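Local structure of glucokinase (Thermus thermophilus, 3VOV) at residues Y129-G137 against L177-A185; F103-A114 against A289-V297. The protein phosphorylates glucose and probably related hexoses with ATP as a ROK-family sugar kinase of the actin-like ATPase clan, and binds zinc. One frame throughout, in Å; residues are numbered along the deposited sequence.

Contact 1 of 2, residues Y129-G137 against L177-A185; sequences YLTVSTGIG and LEALAAGRA
Gly183 N gives its hydrogen to Ser133 O at 2.7 Å, and Arg184 N, one residue on, reaches Thr134 O at 3.0 Å. The second bond is the straighter, 165° at the hydrogen against 136°. Both donors sit in the first turn of helix 183-194, with Ala182 at its N-cap position, so the carbonyls of Ser133 and Thr134 take up amides that the helix itself cannot pair. A third bond goes to the shorter helix 177-181: Ile136 N donates to Glu178 OE1 at 2.8 Å, using the lone pair that points away from OE2. Glu178 CG lies anti to the backbone N (chi1 176°), and the extended chain carries the carboxylate to the start of strand 136-142; the same side chain touches the zinc ligand His159. Around these bonds the packing is apolar. Ile136 CD1 presses on the Ala181-Ala182 peptide, 3.5 Å from Ala182 N, and also meets Ala181 CB and Leu177 CG. Deeper in, Leu130 and Leu177 come tip to tip, CD2 to CD2 at 3.9 Å. At the outer end Thr134 CG2 lies across Arg184 CD, while Arg184 NH1 is hydrogen-bonded to Tyr192 O of the second subunit. The whole is a beta-hairpin turn docked on a helix N-terminus beside the zinc site, in the actin-like fold of ROK kinases.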
ATOM      1  N   TYR B 129      -6.619 -15.696 -19.008  1.00 19.01           N
ATOM      2  CA  TYR B 129      -6.187 -16.879 -18.281  1.00 19.32           C
ATOM      3  C   TYR B 129      -5.001 -16.561 -17.372  1.00 17.91           C
ATOM      4  O   TYR B 129      -4.062 -15.881 -17.791  1.00 18.38           O
ATOM      5  CB  TYR B 129      -5.768 -17.922 -19.304  1.00 19.58           C
ATOM      6  CG  TYR B 129      -5.118 -19.159 -18.741  1.00 20.38           C
ATOM      7  CD1 TYR B 129      -5.886 -20.164 -18.215  1.00 17.13           C
ATOM      8  CD2 TYR B 129      -3.732 -19.336 -18.792  1.00 18.65           C
ATOM      9  CE1 TYR B 129      -5.313 -21.327 -17.704  1.00 18.09           C
ATOM     10  CE2 TYR B 129      -3.134 -20.499 -18.300  1.00 16.73           C
ATOM     11  CZ  TYR B 129      -3.955 -21.499 -17.758  1.00 20.60           C
ATOM     12  OH  TYR B 129      -3.430 -22.680 -17.279  1.00 21.98           O
ATOM     13  N   LEU B 130      -5.049 -17.060 -16.142  1.00 17.00           N
ATOM     14  CA  LEU B 130      -3.934 -16.890 -15.197  1.00 16.15           C
ATOM     15  C   LEU B 130      -3.573 -18.231 -14.664  1.00 16.73           C
ATOM     16  O   LEU B 130      -4.456 -19.039 -14.380  1.00 16.81           O
ATOM     17  CB  LEU B 130      -4.369 -15.998 -14.027  1.00 15.46           C
ATOM     18  CG  LEU B 130      -3.219 -15.448 -13.162  1.00 17.09           C
ATOM     19  CD1 LEU B 130      -2.587 -14.272 -13.880  1.00 14.09           C
ATOM     20  CD2 LEU B 130      -3.747 -15.027 -11.756  1.00 16.02           C
ATOM     21  N   THR B 131      -2.283 -18.517 -14.602  1.00 17.36           N
ATOM     22  CA  THR B 131      -1.845 -19.775 -14.008  1.00 19.26           C
ATOM     23  C   THR B 131      -0.977 -19.479 -12.811  1.00 19.00           C
ATOM     24  O   THR B 131       0.043 -18.793 -12.932  1.00 18.19           O
ATOM     25  CB  THR B 131      -1.105 -20.709 -15.044  1.00 19.46           C
ATOM     26  OG1 THR B 131      -0.466 -21.786 -14.354  1.00 22.92           O
ATOM     27  CG2 THR B 131      -0.103 -19.934 -15.852  1.00 20.27           C
ATOM     28  N   VAL B 132      -1.392 -20.009 -11.656  1.00 19.09           N
ATOM     29  CA  VAL B 132      -0.604 -19.911 -10.426  1.00 20.23           C
ATOM     30  C   VAL B 132       0.085 -21.247 -10.163  1.00 21.02           C
ATOM     31  O   VAL B 132      -0.544 -22.248  -9.866  1.00 21.34           O
ATOM     32  CB  VAL B 132      -1.514 -19.484  -9.206  1.00 19.22           C
ATOM     33  CG1 VAL B 132      -0.688 -19.225  -7.936  1.00 19.91           C
ATOM     34  CG2 VAL B 132      -2.287 -18.234  -9.574  1.00 17.78           C
ATOM     35  N   SER B 133       1.394 -21.240 -10.298  1.00 22.90           N
ATOM     36  CA  SER B 133       2.220 -22.392 -10.034  1.00 23.66           C
ATOM     37  C   SER B 133       3.432 -21.882  -9.246  1.00 23.68           C
ATOM     38  O   SER B 133       3.300 -21.088  -8.316  1.00 23.47           O
ATOM     39  CB  SER B 133       2.677 -22.985 -11.388  1.00 24.38           C
ATOM     40  OG  SER B 133       3.439 -24.156 -11.204  1.00 27.51           O
ATOM     41  N   THR B 134       4.612 -22.362  -9.605  1.00 23.57           N
ATOM     42  CA  THR B 134       5.854 -21.910  -9.038  1.00 24.54           C
ATOM     43  C   THR B 134       5.969 -20.378  -9.208  1.00 23.32           C
ATOM     44  O   THR B 134       6.305 -19.670  -8.258  1.00 21.70           O
ATOM     45  CB  THR B 134       7.038 -22.640  -9.742  1.00 25.93           C
ATOM     46  OG1 THR B 134       7.099 -23.998  -9.257  1.00 30.63           O
ATOM     47  CG2 THR B 134       8.305 -21.996  -9.354  1.00 29.38           C
ATOM     48  N   GLY B 135       5.698 -19.916 -10.442  1.00 22.15           N
ATOM     49  CA  GLY B 135       5.549 -18.510 -10.799  1.00 22.17           C
ATOM     50  C   GLY B 135       4.079 -18.196 -11.105  1.00 21.05           C
ATOM     51  O   GLY B 135       3.218 -19.076 -10.994  1.00 21.95           O
ATOM     52  N   ILE B 136       3.773 -16.950 -11.459  1.00 19.25           N
ATOM     53  CA  ILE B 136       2.447 -16.649 -11.974  1.00 18.74           C
ATOM     54  C   ILE B 136       2.606 -16.197 -13.403  1.00 18.18           C
ATOM     55  O   ILE B 136       3.328 -15.271 -13.664  1.00 17.93           O
ATOM     56  CB  ILE B 136       1.688 -15.565 -11.140  1.00 19.41           C
ATOM     57  CG1 ILE B 136       1.147 -16.220  -9.866  1.00 18.20           C
ATOM     58  CG2 ILE B 136       0.546 -14.965 -11.978  1.00 20.09           C
ATOM     59  CD1 ILE B 136       0.531 -15.288  -8.831  1.00 17.42           C
ATOM     60  N   GLY B 137       1.913 -16.859 -14.322  1.00 17.23           N
ATOM     61  CA  GLY B 137       1.826 -16.390 -15.677  1.00 17.86           C
ATOM     62  C   GLY B 137       0.399 -16.316 -16.167  1.00 18.00           C
ATOM     63  O   GLY B 137      -0.550 -16.599 -15.426  1.00 17.03           O
ATOM     64  N   LEU B 177       2.038  -9.173  -9.039  1.00 15.54           N
ATOM     65  CA  LEU B 177       1.187 -10.268  -8.618  1.00 16.23           C
ATOM     66  C   LEU B 177       2.024 -11.537  -8.346  1.00 16.07           C
ATOM     67  O   LEU B 177       1.829 -12.219  -7.327  1.00 14.04           O
ATOM     68  CB  LEU B 177       0.116 -10.523  -9.694  1.00 15.69           C
ATOM     69  CG  LEU B 177      -0.831 -11.705  -9.498  1.00 20.06           C
ATOM     70  CD1 LEU B 177      -1.530 -11.685  -8.130  1.00 19.44           C
ATOM     71  CD2 LEU B 177      -1.875 -11.751 -10.669  1.00 17.36           C
ATOM     72  N   GLU B 178       2.979 -11.836  -9.243  1.00 14.89           N
ATOM     73  CA  GLU B 178       3.817 -13.024  -9.033  1.00 14.74           C
ATOM     74  C   GLU B 178       4.508 -12.987  -7.683  1.00 14.57           C
ATOM     75  O   GLU B 178       4.530 -13.966  -6.931  1.00 14.69           O
ATOM     76  CB  GLU B 178       4.899 -13.129 -10.123  1.00 14.67           C
ATOM     77  CG  GLU B 178       5.823 -14.312  -9.856  1.00 13.64           C
ATOM     78  CD  GLU B 178       6.625 -14.701 -11.091  1.00 18.25           C
ATOM     79  OE1 GLU B 178       6.067 -15.432 -11.926  1.00 17.83           O
ATOM     80  OE2 GLU B 178       7.789 -14.256 -11.234  1.00 18.16           O
ATOM     81  N   ALA B 179       5.105 -11.853  -7.394  1.00 14.31           N
ATOM     82  CA  ALA B 179       5.925 -11.734  -6.197  1.00 15.40           C
ATOM     83  C   ALA B 179       5.046 -11.740  -4.908  1.00 15.49           C
ATOM     84  O   ALA B 179       5.569 -11.844  -3.775  1.00 14.53           O
ATOM     85  CB  ALA B 179       6.737 -10.466  -6.269  1.00 13.81           C
ATOM     86  N   LEU B 180       3.732 -11.607  -5.087  1.00 14.45           N
ATOM     87  CA  LEU B 180       2.819 -11.592  -3.945  1.00 15.49           C
ATOM     88  C   LEU B 180       2.180 -12.928  -3.682  1.00 17.24           C
ATOM     89  O   LEU B 180       1.838 -13.230  -2.527  1.00 16.36           O
ATOM     90  CB  LEU B 180       1.675 -10.588  -4.188  1.00 15.26           C
ATOM     91  CG  LEU B 180       2.129  -9.102  -4.178  1.00 15.02           C
ATOM     92  CD1 LEU B 180       0.953  -8.239  -4.704  1.00 16.70           C
ATOM     93  CD2 LEU B 180       2.635  -8.599  -2.761  1.00 16.24           C
ATOM     94  N   ALA B 181       1.950 -13.694  -4.765  1.00 16.72           N
ATOM     95  CA  ALA B 181       0.985 -14.800  -4.710  1.00 16.57           C
ATOM     96  C   ALA B 181       1.409 -16.092  -5.400  1.00 17.39           C
ATOM     97  O   ALA B 181       0.670 -17.101  -5.344  1.00 18.17           O
ATOM     98  CB  ALA B 181      -0.374 -14.336  -5.275  1.00 16.79           C
ATOM     99  N   ALA B 182       2.568 -16.090  -6.058  1.00 17.24           N
ATOM    100  CA  ALA B 182       3.009 -17.336  -6.707  1.00 17.50           C
ATOM    101  C   ALA B 182       3.353 -18.388  -5.640  1.00 18.49           C
ATOM    102  O   ALA B 182       3.587 -18.058  -4.483  1.00 17.48           O
ATOM    103  CB  ALA B 182       4.234 -17.072  -7.613  1.00 16.10           C
ATOM    104  N   GLY B 183       3.390 -19.656  -6.065  1.00 19.06           N
ATOM    105  CA  GLY B 183       3.994 -20.741  -5.300  1.00 18.20           C
ATOM    106  C   GLY B 183       5.244 -20.380  -4.572  1.00 19.08           C
ATOM    107  O   GLY B 183       5.303 -20.544  -3.374  1.00 19.08           O
ATOM    108  N   ARG B 184       6.238 -19.852  -5.270  1.00 19.06           N
ATOM    109  CA  ARG B 184       7.486 -19.520  -4.628  1.00 19.73           C
ATOM    110  C   ARG B 184       7.364 -18.337  -3.694  1.00 19.83           C
ATOM    111  O   ARG B 184       8.142 -18.200  -2.779  1.00 19.08           O
ATOM    112  CB  ARG B 184       8.592 -19.245  -5.645  1.00 19.32           C
ATOM    113  CG  ARG B 184       9.081 -20.507  -6.365  1.00 24.38           C
ATOM    114  CD  ARG B 184      10.156 -20.173  -7.379  1.00 27.24           C
ATOM    115  NE  ARG B 184      11.232 -19.476  -6.716  1.00 30.06           N
ATOM    116  CZ  ARG B 184      11.616 -18.239  -6.999  1.00 29.25           C
ATOM    117  NH1 ARG B 184      12.622 -17.701  -6.321  1.00 26.08           N
ATOM    118  NH2 ARG B 184      11.024 -17.563  -7.956  1.00 29.19           N
ATOM    119  N   ALA B 185       6.411 -17.453  -3.954  1.00 19.98           N
ATOM    120  CA  ALA B 185       6.162 -16.333  -3.031  1.00 18.32           C
ATOM    121  C   ALA B 185       5.576 -16.845  -1.699  1.00 19.16           C
ATOM    122  O   ALA B 185       5.980 -16.425  -0.618  1.00 17.64           O
ATOM    123  CB  ALA B 185       5.234 -15.362  -3.686  1.00 18.93           C
TER

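Contact 2 of 2, residues F103-A114 against A289-V297; sequences FLENDANAAALA and AALTAYLEV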
ATOM      1  N   PHE B 103       5.802 -22.898 -35.331  1.00 19.71           N
ATOM      2  CA  PHE B 103       5.232 -21.724 -34.679  1.00 20.69           C
ATOM      3  C   PHE B 103       5.460 -21.824 -33.164  1.00 21.11           C
ATOM      4  O   PHE B 103       5.017 -22.771 -32.518  1.00 21.42           O
ATOM      5  CB  PHE B 103       3.727 -21.613 -35.027  1.00 21.05           C
ATOM      6  CG  PHE B 103       3.453 -21.430 -36.513  1.00 22.40           C
ATOM      7  CD1 PHE B 103       3.545 -20.167 -37.091  1.00 25.41           C
ATOM      8  CD2 PHE B 103       3.140 -22.527 -37.325  1.00 22.99           C
ATOM      9  CE1 PHE B 103       3.306 -19.986 -38.466  1.00 27.72           C
ATOM     10  CE2 PHE B 103       2.899 -22.372 -38.710  1.00 24.29           C
ATOM     11  CZ  PHE B 103       2.971 -21.093 -39.279  1.00 26.80           C
ATOM     12  N   LEU B 104       6.186 -20.857 -32.607  1.00 20.77           N
ATOM     13  CA  LEU B 104       6.557 -20.855 -31.200  1.00 21.03           C
ATOM     14  C   LEU B 104       5.496 -20.154 -30.357  1.00 20.27           C
ATOM     15  O   LEU B 104       4.884 -19.190 -30.804  1.00 18.95           O
ATOM     16  CB  LEU B 104       7.810 -20.011 -31.026  1.00 22.36           C
ATOM     17  CG  LEU B 104       9.101 -20.440 -31.693  1.00 27.40           C
ATOM     18  CD1 LEU B 104      10.238 -19.669 -31.000  1.00 31.01           C
ATOM     19  CD2 LEU B 104       9.328 -21.926 -31.565  1.00 30.43           C
ATOM     20  N   GLU B 105       5.325 -20.596 -29.121  1.00 18.29           N
ATOM     21  CA  GLU B 105       4.421 -19.897 -28.238  1.00 18.10           C
ATOM     22  C   GLU B 105       4.904 -20.094 -26.804  1.00 18.20           C
ATOM     23  O   GLU B 105       5.508 -21.118 -26.471  1.00 17.84           O
ATOM     24  CB  GLU B 105       2.989 -20.397 -28.433  1.00 18.12           C
ATOM     25  CG  GLU B 105       1.894 -19.635 -27.587  1.00 17.75           C
ATOM     26  CD  GLU B 105       1.909 -18.143 -27.828  1.00 17.90           C
ATOM     27  OE1 GLU B 105       2.728 -17.423 -27.183  1.00 18.48           O
ATOM     28  OE2 GLU B 105       1.088 -17.683 -28.649  1.00 19.95           O
ATOM     29  N   ASN B 106       4.699 -19.077 -25.984  1.00 19.70           N
ATOM     30  CA  ASN B 106       4.984 -19.161 -24.555  1.00 20.00           C
ATOM     31  C   ASN B 106       3.992 -20.168 -23.931  1.00 19.31           C
ATOM     32  O   ASN B 106       2.819 -20.224 -24.320  1.00 17.12           O
ATOM     33  CB  ASN B 106       4.843 -17.744 -23.976  1.00 21.79           C
ATOM     34  CG  ASN B 106       4.458 -17.745 -22.541  1.00 27.25           C
ATOM     35  OD1 ASN B 106       5.286 -18.048 -21.666  1.00 37.00           O
ATOM     36  ND2 ASN B 106       3.219 -17.389 -22.260  1.00 29.98           N
ATOM     37  N   ASP B 107       4.451 -20.957 -22.965  1.00 18.58           N
ATOM     38  CA  ASP B 107       3.621 -22.023 -22.388  1.00 17.68           C
ATOM     39  C   ASP B 107       2.328 -21.551 -21.736  1.00 17.48           C
ATOM     40  O   ASP B 107       1.309 -22.213 -21.868  1.00 15.38           O
ATOM     41  CB  ASP B 107       4.419 -22.882 -21.418  1.00 18.46           C
ATOM     42  CG  ASP B 107       4.963 -22.088 -20.213  1.00 20.01           C
ATOM     43  OD1 ASP B 107       5.011 -20.847 -20.180  1.00 24.30           O
ATOM     44  OD2 ASP B 107       5.280 -22.755 -19.260  1.00 25.10           O
ATOM     45  N   ALA B 108       2.365 -20.406 -21.047  1.00 17.09           N
ATOM     46  CA  ALA B 108       1.173 -19.833 -20.424  1.00 16.04           C
ATOM     47  C   ALA B 108       0.186 -19.283 -21.460  1.00 16.78           C
ATOM     48  O   ALA B 108      -1.039 -19.502 -21.335  1.00 16.19           O
ATOM     49  CB  ALA B 108       1.585 -18.761 -19.388  1.00 18.10           C
ATOM     50  N   ASN B 109       0.697 -18.616 -22.511  1.00 15.53           N
ATOM     51  CA  ASN B 109      -0.154 -18.197 -23.659  1.00 16.24           C
ATOM     52  C   ASN B 109      -0.813 -19.432 -24.307  1.00 16.17           C
ATOM     53  O   ASN B 109      -2.001 -19.425 -24.649  1.00 16.67           O
ATOM     54  CB  ASN B 109       0.651 -17.492 -24.767  1.00 14.76           C
ATOM     55  CG  ASN B 109       1.071 -16.073 -24.399  1.00 18.68           C
ATOM     56  OD1 ASN B 109       0.578 -15.499 -23.451  1.00 17.95           O
ATOM     57  ND2 ASN B 109       2.002 -15.519 -25.164  1.00 16.80           N
ATOM     58  N   ALA B 110      -0.012 -20.462 -24.517  1.00 15.98           N
ATOM     59  CA  ALA B 110      -0.521 -21.731 -25.051  1.00 17.08           C
ATOM     60  C   ALA B 110      -1.656 -22.394 -24.198  1.00 17.28           C
ATOM     61  O   ALA B 110      -2.708 -22.791 -24.744  1.00 17.33           O
ATOM     62  CB  ALA B 110       0.660 -22.693 -25.277  1.00 16.51           C
ATOM     63  N   ALA B 111      -1.456 -22.506 -22.879  1.00 17.26           N
ATOM     64  CA  ALA B 111      -2.525 -22.992 -22.022  1.00 17.95           C
ATOM     65  C   ALA B 111      -3.754 -22.097 -22.136  1.00 18.40           C
ATOM     66  O   ALA B 111      -4.885 -22.590 -22.195  1.00 18.34           O
ATOM     67  CB  ALA B 111      -2.069 -23.161 -20.526  1.00 16.67           C
ATOM     68  N   ALA B 112      -3.553 -20.778 -22.178  1.00 18.22           N
ATOM     69  CA  ALA B 112      -4.683 -19.864 -22.312  1.00 17.69           C
ATOM     70  C   ALA B 112      -5.489 -20.116 -23.623  1.00 17.42           C
ATOM     71  O   ALA B 112      -6.733 -20.127 -23.615  1.00 17.67           O
ATOM     72  CB  ALA B 112      -4.175 -18.381 -22.284  1.00 17.35           C
ATOM     73  N   LEU B 113      -4.783 -20.266 -24.750  1.00 16.98           N
ATOM     74  CA  LEU B 113      -5.424 -20.587 -26.049  1.00 17.60           C
ATOM     75  C   LEU B 113      -6.234 -21.888 -25.976  1.00 17.37           C
ATOM     76  O   LEU B 113      -7.348 -21.975 -26.472  1.00 18.24           O
ATOM     77  CB  LEU B 113      -4.352 -20.658 -27.169  1.00 16.21           C
ATOM     78  CG  LEU B 113      -4.705 -20.753 -28.660  1.00 16.54           C
ATOM     79  CD1 LEU B 113      -5.551 -19.532 -29.088  1.00 12.61           C
ATOM     80  CD2 LEU B 113      -3.431 -20.902 -29.555  1.00 13.00           C
ATOM     81  N   ALA B 114      -5.665 -22.896 -25.320  1.00 17.85           N
ATOM     82  CA  ALA B 114      -6.272 -24.163 -25.193  1.00 17.36           C
ATOM     83  C   ALA B 114      -7.535 -24.065 -24.334  1.00 18.23           C
ATOM     84  O   ALA B 114      -8.588 -24.540 -24.733  1.00 17.92           O
ATOM     85  CB  ALA B 114      -5.259 -25.209 -24.620  1.00 17.41           C
ATOM     86  N   ALA B 289      -0.130 -25.503 -27.855  1.00 14.91           N
ATOM     87  CA  ALA B 289       0.971 -25.489 -28.856  1.00 16.04           C
ATOM     88  C   ALA B 289       0.434 -26.003 -30.198  1.00 16.54           C
ATOM     89  O   ALA B 289       0.716 -25.458 -31.266  1.00 18.04           O
ATOM     90  CB  ALA B 289       2.120 -26.360 -28.383  1.00 16.97           C
ATOM     91  N   ALA B 290      -0.366 -27.041 -30.138  1.00 17.33           N
ATOM     92  CA  ALA B 290      -0.968 -27.539 -31.361  1.00 17.54           C
ATOM     93  C   ALA B 290      -1.924 -26.512 -31.947  1.00 18.01           C
ATOM     94  O   ALA B 290      -1.902 -26.262 -33.138  1.00 18.29           O
ATOM     95  CB  ALA B 290      -1.674 -28.889 -31.109  1.00 16.72           C
ATOM     96  N   LEU B 291      -2.783 -25.920 -31.114  1.00 18.10           N
ATOM     97  CA  LEU B 291      -3.707 -24.911 -31.616  1.00 17.55           C
ATOM     98  C   LEU B 291      -3.022 -23.701 -32.205  1.00 17.23           C
ATOM     99  O   LEU B 291      -3.514 -23.085 -33.172  1.00 17.92           O
ATOM    100  CB  LEU B 291      -4.616 -24.428 -30.516  1.00 16.86           C
ATOM    101  CG  LEU B 291      -5.835 -25.256 -30.206  1.00 16.75           C
ATOM    102  CD1 LEU B 291      -6.257 -24.831 -28.773  1.00 17.23           C
ATOM    103  CD2 LEU B 291      -6.933 -24.956 -31.254  1.00 17.68           C
ATOM    104  N   THR B 292      -1.889 -23.338 -31.632  1.00 17.67           N
ATOM    105  CA  THR B 292      -1.068 -22.268 -32.226  1.00 19.34           C
ATOM    106  C   THR B 292      -0.803 -22.536 -33.694  1.00 19.63           C
ATOM    107  O   THR B 292      -1.095 -21.695 -34.551  1.00 19.22           O
ATOM    108  CB  THR B 292       0.254 -22.042 -31.389  1.00 18.87           C
ATOM    109  OG1 THR B 292      -0.127 -21.662 -30.074  1.00 19.53           O
ATOM    110  CG2 THR B 292       1.157 -20.951 -31.976  1.00 18.06           C
ATOM    111  N   ALA B 293      -0.246 -23.707 -33.995  1.00 20.75           N
ATOM    112  CA  ALA B 293       0.069 -24.056 -35.398  1.00 20.46           C
ATOM    113  C   ALA B 293      -1.226 -24.191 -36.233  1.00 20.70           C
ATOM    114  O   ALA B 293      -1.294 -23.793 -37.403  1.00 21.61           O
ATOM    115  CB  ALA B 293       0.883 -25.383 -35.440  1.00 19.54           C
ATOM    116  N   TYR B 294      -2.247 -24.785 -35.644  1.00 21.75           N
ATOM    117  CA  TYR B 294      -3.510 -25.049 -36.367  1.00 21.80           C
ATOM    118  C   TYR B 294      -4.163 -23.730 -36.840  1.00 22.27           C
ATOM    119  O   TYR B 294      -4.546 -23.547 -38.039  1.00 20.42           O
ATOM    120  CB  TYR B 294      -4.460 -25.854 -35.445  1.00 21.70           C
ATOM    121  CG  TYR B 294      -5.774 -26.179 -36.122  1.00 24.79           C
ATOM    122  CD1 TYR B 294      -6.860 -25.306 -36.064  1.00 23.63           C
ATOM    123  CD2 TYR B 294      -5.896 -27.340 -36.877  1.00 25.40           C
ATOM    124  CE1 TYR B 294      -8.094 -25.631 -36.730  1.00 26.95           C
ATOM    125  CE2 TYR B 294      -7.073 -27.657 -37.535  1.00 27.29           C
ATOM    126  CZ  TYR B 294      -8.162 -26.822 -37.456  1.00 25.79           C
ATOM    127  OH  TYR B 294      -9.285 -27.204 -38.148  1.00 31.27           O
ATOM    128  N   LEU B 295      -4.298 -22.797 -35.903  1.00 22.26           N
ATOM    129  CA  LEU B 295      -4.886 -21.507 -36.212  1.00 24.40           C
ATOM    130  C   LEU B 295      -3.968 -20.677 -37.126  1.00 25.91           C
ATOM    131  O   LEU B 295      -4.447 -19.942 -37.943  1.00 26.31           O
ATOM    132  CB  LEU B 295      -5.245 -20.737 -34.925  1.00 23.95           C
ATOM    133  CG  LEU B 295      -6.286 -21.492 -34.075  1.00 23.88           C
ATOM    134  CD1 LEU B 295      -6.409 -20.893 -32.673  1.00 25.76           C
ATOM    135  CD2 LEU B 295      -7.717 -21.599 -34.742  1.00 23.35           C
ATOM    136  N   GLU B 296      -2.654 -20.784 -36.996  1.00 27.67           N
ATOM    137  CA  GLU B 296      -1.808 -20.080 -37.951  1.00 31.03           C
ATOM    138  C   GLU B 296      -2.033 -20.594 -39.358  1.00 32.15           C
ATOM    139  O   GLU B 296      -2.153 -19.809 -40.281  1.00 32.94           O
ATOM    140  CB  GLU B 296      -0.327 -20.226 -37.608  1.00 31.03           C
ATOM    141  CG  GLU B 296       0.100 -19.302 -36.522  1.00 34.88           C
ATOM    142  CD  GLU B 296       0.481 -17.919 -37.075  1.00 38.85           C
ATOM    143  OE1 GLU B 296       0.912 -17.090 -36.257  1.00 40.92           O
ATOM    144  OE2 GLU B 296       0.377 -17.686 -38.312  1.00 41.07           O
ATOM    145  N   VAL B 297      -2.072 -21.912 -39.519  1.00 34.21           N
ATOM    146  CA  VAL B 297      -2.233 -22.504 -40.849  1.00 36.78           C
ATOM    147  C   VAL B 297      -3.615 -22.188 -41.422  1.00 38.96           C
ATOM    148  O   VAL B 297      -3.741 -21.803 -42.595  1.00 38.71           O
ATOM    149  CB  VAL B 297      -2.009 -24.012 -40.831  1.00 36.86           C
ATOM    150  CG1 VAL B 297      -2.457 -24.619 -42.169  1.00 37.68           C
ATOM    151  CG2 VAL B 297      -0.539 -24.324 -40.533  1.00 35.58           C
TER
HETATM  152  O   HOH W   1      -0.635 -18.810 -30.072  1.00 21.79           O
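Phe103 and Leu113 are the two bumps that strand 102-106 and the following helix 107-118 push against helix 284-299, in a beta-alpha unit of the actin-like fold. The Phe103 ring lies along one side of the helix, with Glu296 over a face: CB stands 3.7 Å from the ring centroid, 10° off the normal, a CH-pi contact. The chain of Glu296 is bent at chi2, and its carboxylate lies nearly parallel to the ring, 11° between the planes. Ala293 offers a low spot beside the same ring, its CA 3.9 Å from Phe103 CD2. Leu113 fills the hollow between Leu291, Thr292 and Leu295: CD2 packs on Leu291 CB, and CD1 meets Leu295 CD1 tip to tip. In return Leu291 CD1 drops onto Ala114 CA at 3.6 Å, while the axes of segments 107-114 and 289-297 approach to 8.6 Å at 72°, consistent with the small Ala110 and Ala289 where they meet. Thr292 sits between the two bumps, CG2 against Phe103 CB and OG1 beside Leu113 CD2, with Gly288 O as its own helical partner. Glu105 OE2 pairs with Arg148, and a water links Glu105 to Thr292, donating to Glu105 OE2 at a short 2.5 Å and to Thr292 OG1 at 2.9 Å.

How the contacts relate
The two contacts have centres 21 Å apart, on opposite sides of the chain's centre, and each contains strand residues of a different five-stranded mixed sheet. Contact 1 is nested in sequence inside the loop that contact 2 closes: 103-114 comes first, then 129-137 and 177-185, and 289-297 last. Helix 107-118 is followed in the chain by strand 127-132, and there the contacts meet, Tyr129 CB packing on Ala112 CB at 3.4 Å and Thr131 CG2 on Ala108 CB at 4.1 Å. That helix thus joins the two halves of the fold: contact 2 brings the C-terminal helix back to the first sheet, while contact 1 ties the second sheet to the zinc-site region.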